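Local coordinates for type IV pilus secretin PilQ family protein (PDB 6W6M), which probably forms the outer-membrane secretin channel through which the type IVa competence pilus of Vibrio cholerae passes during natural transformation, at residues 335-340 with 550-555; 343-348 with 360-365. One frame throughout, in Å; residues are numbered along the deposited sequence.

Overall arrangement
Both interactions use the long strand 320-347, and only two residues of that strand separate their segments. Interaction 1 pairs residues 335-340 with 550-555 of strand 549-568, antiparallel. Interaction 2 lies further along, where 343-348 meets the end of helix 357-362 and the residues after it. Their centres are about 33 Å apart, and they stand about 45 and 75 Å from the centre of the chain, on the same side of it. The strands on either side of interaction 1 fit the outer barrel wall of a secretin. Both sites also approach a second subunit of the 14-chain assembly, and no ligand is involved.

Interaction 1 (335-340 with 550-555); sequences LEELGV and RTYEQM
The carbonyl oxygen of Thr551 accepts one hydrogen bond from the facing strand: Leu338 N lies 3.0 Å from Thr551 O with an N-H...O angle of 168°, and Glu337 CA adds a lesser CA-H...O contact beside it. Thr551 N returns a bond of 3.1 Å to Leu338 O; Glu336 N to Glu553 O and Glu553 N to Glu336 O are both backbone bonds of 3.0 Å. The N-to-C directions of the short segments are 173° apart, a regular antiparallel pairing of strands 320-347 and 549-568, flanked by strands 404-429 and 518-534 and consistent with a secretin barrel's outer wall. On the face of Leu338 and Thr551, Thr551 OG1 sits 3.3 Å from Leu338 CB, the side chains running alongside each other. Glu336 OE1 and Glu553 OE1 are 4.7 Å apart.

On the other face, Leu335 CD1 reaches the phenol end of Tyr552, 3.8 Å from OH. Glu337 CG, anti to the backbone N (chi1 -169°), meets that ring's edge near its plane. The Glu337 and Arg550 side chains lie side by side, pointing the same way, but Glu337 OE2 and Arg550 NE stay 4.7 Å apart, no salt bridge. Each charge finds partners outside the segments: Glu337 weakly at Ser384, Thr385 and Ser386, Arg550 at Ala383 O and, by salt bridge, Asp533. Backbone bonds thus join the strands, and the Glu336-Glu553 proximity could favour protonation of one carboxylate.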
# COMPACT_ATOMS: atom_id res chain seq x y z
N LEU A 335 -60.00 -22.57 -10.93
CA LEU A 335 -60.35 -21.50 -9.98
C LEU A 335 -61.84 -21.22 -10.05
O LEU A 335 -62.42 -21.29 -11.14
CB LEU A 335 -59.55 -20.25 -10.30
CG LEU A 335 -59.62 -19.08 -9.34
CD1 LEU A 335 -58.31 -18.36 -9.32
CD2 LEU A 335 -60.70 -18.14 -9.77
N GLU A 336 -62.46 -20.90 -8.91
CA GLU A 336 -63.87 -20.55 -8.85
C GLU A 336 -64.18 -19.61 -7.68
O GLU A 336 -63.71 -19.83 -6.56
CB GLU A 336 -64.72 -21.79 -8.74
CG GLU A 336 -66.19 -21.52 -8.75
CD GLU A 336 -66.99 -22.79 -8.68
OE1 GLU A 336 -66.37 -23.87 -8.59
OE2 GLU A 336 -68.23 -22.72 -8.72
N GLU A 337 -65.00 -18.60 -7.95
CA GLU A 337 -65.37 -17.62 -6.93
C GLU A 337 -66.82 -17.15 -7.04
O GLU A 337 -67.32 -16.89 -8.12
CB GLU A 337 -64.43 -16.42 -7.00
CG GLU A 337 -64.55 -15.47 -5.82
CD GLU A 337 -63.59 -14.30 -5.93
OE1 GLU A 337 -63.08 -14.06 -7.04
OE2 GLU A 337 -63.36 -13.63 -4.90
N LEU A 338 -67.49 -17.04 -5.89
CA LEU A 338 -68.88 -16.59 -5.80
C LEU A 338 -69.03 -15.46 -4.80
O LEU A 338 -68.47 -15.52 -3.70
CB LEU A 338 -69.80 -17.73 -5.38
CG LEU A 338 -70.01 -18.95 -6.28
CD1 LEU A 338 -70.84 -19.98 -5.58
CD2 LEU A 338 -70.64 -18.59 -7.59
N GLY A 339 -69.81 -14.43 -5.13
CA GLY A 339 -69.94 -13.30 -4.24
C GLY A 339 -71.29 -12.62 -4.35
O GLY A 339 -71.98 -12.74 -5.37
N VAL A 340 -71.66 -11.89 -3.30
CA VAL A 340 -72.99 -11.29 -3.18
C VAL A 340 -72.91 -9.90 -2.57
O VAL A 340 -72.15 -9.65 -1.63
CB VAL A 340 -73.94 -12.18 -2.36
CG1 VAL A 340 -75.26 -11.50 -2.15
CG2 VAL A 340 -74.18 -13.48 -3.06
N ARG A 550 -69.22 -15.13 0.77
CA ARG A 550 -68.36 -15.24 -0.40
C ARG A 550 -67.49 -16.46 -0.25
O ARG A 550 -66.96 -16.73 0.83
CB ARG A 550 -67.50 -14.00 -0.59
CG ARG A 550 -66.49 -14.14 -1.70
CD ARG A 550 -65.83 -12.83 -2.02
NE ARG A 550 -65.21 -12.24 -0.85
CZ ARG A 550 -64.80 -10.99 -0.77
NH1 ARG A 550 -64.95 -10.17 -1.80
NH2 ARG A 550 -64.24 -10.54 0.34
N THR A 551 -67.34 -17.21 -1.34
CA THR A 551 -66.65 -18.48 -1.39
C THR A 551 -65.59 -18.47 -2.49
O THR A 551 -65.83 -18.00 -3.60
CB THR A 551 -67.66 -19.61 -1.64
OG1 THR A 551 -68.35 -19.38 -2.87
CG2 THR A 551 -68.66 -19.72 -0.51
N TYR A 552 -64.41 -19.01 -2.16
CA TYR A 552 -63.27 -19.01 -3.07
C TYR A 552 -62.63 -20.39 -3.05
O TYR A 552 -62.49 -20.98 -1.97
CB TYR A 552 -62.26 -17.95 -2.64
CG TYR A 552 -61.00 -17.92 -3.45
CD1 TYR A 552 -60.97 -17.37 -4.72
CD2 TYR A 552 -59.83 -18.48 -2.95
CE1 TYR A 552 -59.81 -17.35 -5.46
CE2 TYR A 552 -58.68 -18.47 -3.69
CZ TYR A 552 -58.67 -17.90 -4.94
OH TYR A 552 -57.52 -17.89 -5.67
N GLU A 553 -62.24 -20.90 -4.21
CA GLU A 553 -61.63 -22.22 -4.28
C GLU A 553 -60.65 -22.31 -5.44
O GLU A 553 -60.96 -21.90 -6.56
CB GLU A 553 -62.68 -23.29 -4.42
CG GLU A 553 -62.12 -24.66 -4.43
CD GLU A 553 -63.19 -25.71 -4.51
OE1 GLU A 553 -64.37 -25.33 -4.61
OE2 GLU A 553 -62.85 -26.91 -4.48
N GLN A 554 -59.48 -22.89 -5.19
CA GLN A 554 -58.43 -22.94 -6.20
C GLN A 554 -57.66 -24.24 -6.11
O GLN A 554 -57.54 -24.83 -5.04
CB GLN A 554 -57.49 -21.75 -6.05
CG GLN A 554 -56.48 -21.65 -7.14
CD GLN A 554 -55.69 -20.39 -7.04
OE1 GLN A 554 -55.96 -19.54 -6.20
NE2 GLN A 554 -54.67 -20.26 -7.88
N MET A 555 -57.21 -24.79 -7.25
CA MET A 555 -56.43 -26.03 -7.28
C MET A 555 -55.39 -26.01 -8.41
O MET A 555 -55.68 -25.58 -9.52
CB MET A 555 -57.36 -27.23 -7.46
CG MET A 555 -56.62 -28.55 -7.61
SD MET A 555 -57.70 -29.99 -7.76
CE MET A 555 -58.33 -29.78 -9.42

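Interaction 2 (343-348 with 360-365); sequences GVMSTN and NLWQKG
Gln363 meets Met345 and Thr347 across this contact, which has no hydrogen bond between its segments and rests on side-chain packing over some 222 Å² of buried surface. The packing centres on the amide of Gln363. Its OE1 meets two carbon groups, Met345 CG at 3.2 Å from OE1 and Thr347 CG2 at 3.1 Å from OE1. Gln363 and Thr347 come from opposite directions, whereas the side chains of Met345 and Gln363 pass one another in opposite directions. The CA-CB bond of Gln363 points toward the strand; CG lies between its backbone N and carbonyl carbon (chi1 53°), and the extended chain beyond it brings the amide to Met345 and Thr347.

The sulfur contact is of the Met-aromatic kind. Met345 SD is 4.2 Å from Trp362 CZ3 and 5.4 Å from the centroid of the six-membered ring, 67° off its normal, an oblique approach; the two side chains cross at about a right angle.

Polar links run within the 360-365 segment. Gln363 NE2 gives Asn360 OD1 a weak bond of 3.0 Å (N-H...O 127°), which may bias the orientation of the amide; Ser346 O is 3.5 Å from Gln363 NE2 and not bonded to it.

Gln363, the first residue to leave helical geometry, centres an inverse gamma turn after helix 357-362. Trp362 stacks edge-to-face with Phe372, while Ser346 pairs through its backbone with Val353 of strand 352-354. The helix end touches strand 320-347 of its own chain and also Ala393 and Gln395 of a neighbouring subunit, Asn360 ND2 bonding that Ala393 O.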
# COMPACT_ATOMS: atom_id res chain seq x y z
N GLY A 343 -78.32 -4.61 -0.29
CA GLY A 343 -78.61 -3.51 0.62
C GLY A 343 -80.08 -3.19 0.69
O GLY A 343 -80.85 -3.51 -0.22
N VAL A 344 -80.48 -2.55 1.79
CA VAL A 344 -81.86 -2.16 2.02
C VAL A 344 -81.88 -0.74 2.57
O VAL A 344 -80.89 -0.23 3.09
CB VAL A 344 -82.59 -3.12 2.98
CG1 VAL A 344 -83.98 -2.61 3.29
CG2 VAL A 344 -82.67 -4.49 2.39
N MET A 345 -83.03 -0.09 2.43
CA MET A 345 -83.17 1.29 2.92
C MET A 345 -84.65 1.59 3.07
O MET A 345 -85.37 1.60 2.07
CB MET A 345 -82.51 2.25 1.94
CG MET A 345 -82.53 3.69 2.35
SD MET A 345 -81.62 4.70 1.17
CE MET A 345 -79.93 4.36 1.63
N SER A 346 -85.11 1.83 4.29
CA SER A 346 -86.54 2.01 4.48
C SER A 346 -86.80 3.04 5.57
O SER A 346 -85.99 3.23 6.48
CB SER A 346 -87.22 0.69 4.82
OG SER A 346 -86.75 0.20 6.06
N THR A 347 -87.95 3.69 5.47
CA THR A 347 -88.37 4.68 6.46
C THR A 347 -89.85 4.48 6.75
O THR A 347 -90.58 3.89 5.95
CB THR A 347 -88.10 6.12 5.99
OG1 THR A 347 -88.81 6.35 4.77
CG2 THR A 347 -86.64 6.33 5.74
N ASN A 348 -90.28 4.94 7.92
CA ASN A 348 -91.64 4.71 8.37
C ASN A 348 -92.32 5.94 8.95
O ASN A 348 -93.52 5.90 9.20
CB ASN A 348 -91.65 3.59 9.42
CG ASN A 348 -93.04 3.09 9.73
OD1 ASN A 348 -93.92 3.10 8.87
ND2 ASN A 348 -93.25 2.64 10.96
N ASN A 360 -78.74 6.27 7.76
CA ASN A 360 -79.94 6.77 8.40
C ASN A 360 -79.91 8.29 8.55
O ASN A 360 -80.95 8.94 8.55
CB ASN A 360 -80.13 6.12 9.77
CG ASN A 360 -80.51 4.66 9.67
OD1 ASN A 360 -80.93 4.19 8.62
ND2 ASN A 360 -80.37 3.95 10.77
N LEU A 361 -78.72 8.86 8.72
CA LEU A 361 -78.65 10.32 8.81
C LEU A 361 -78.85 10.97 7.44
O LEU A 361 -79.21 12.14 7.36
CB LEU A 361 -77.32 10.75 9.42
CG LEU A 361 -77.07 10.32 10.87
CD1 LEU A 361 -75.72 10.81 11.34
CD2 LEU A 361 -78.16 10.83 11.77
N TRP A 362 -78.61 10.23 6.36
CA TRP A 362 -78.83 10.80 5.04
C TRP A 362 -80.31 10.77 4.66
O TRP A 362 -80.82 11.74 4.08
CB TRP A 362 -78.02 10.06 3.98
CG TRP A 362 -78.28 10.54 2.60
CD1 TRP A 362 -77.63 11.55 1.95
CD2 TRP A 362 -79.26 10.04 1.68
NE1 TRP A 362 -78.15 11.70 0.69
CE2 TRP A 362 -79.15 10.79 0.50
CE3 TRP A 362 -80.22 9.03 1.75
CZ2 TRP A 362 -79.96 10.56 -0.61
CZ3 TRP A 362 -81.02 8.81 0.66
CH2 TRP A 362 -80.89 9.57 -0.51
N GLN A 363 -81.01 9.68 4.94
CA GLN A 363 -82.42 9.62 4.59
C GLN A 363 -83.22 10.41 5.61
O GLN A 363 -84.16 9.91 6.23
CB GLN A 363 -82.91 8.17 4.50
CG GLN A 363 -82.62 7.32 5.71
CD GLN A 363 -83.20 5.93 5.57
OE1 GLN A 363 -83.82 5.61 4.57
NE2 GLN A 363 -82.99 5.11 6.58
N LYS A 364 -82.80 11.66 5.77
CA LYS A 364 -83.40 12.67 6.64
C LYS A 364 -82.79 14.00 6.18
O LYS A 364 -82.22 14.11 5.08
CB LYS A 364 -83.04 12.46 8.11
CG LYS A 364 -83.48 11.15 8.73
CD LYS A 364 -85.00 11.04 8.77
CE LYS A 364 -85.43 9.76 9.46
NZ LYS A 364 -86.92 9.62 9.49
N GLY A 365 -82.91 15.03 7.00
CA GLY A 365 -82.24 16.25 6.60
C GLY A 365 -80.89 16.49 7.25
O GLY A 365 -80.36 17.60 7.12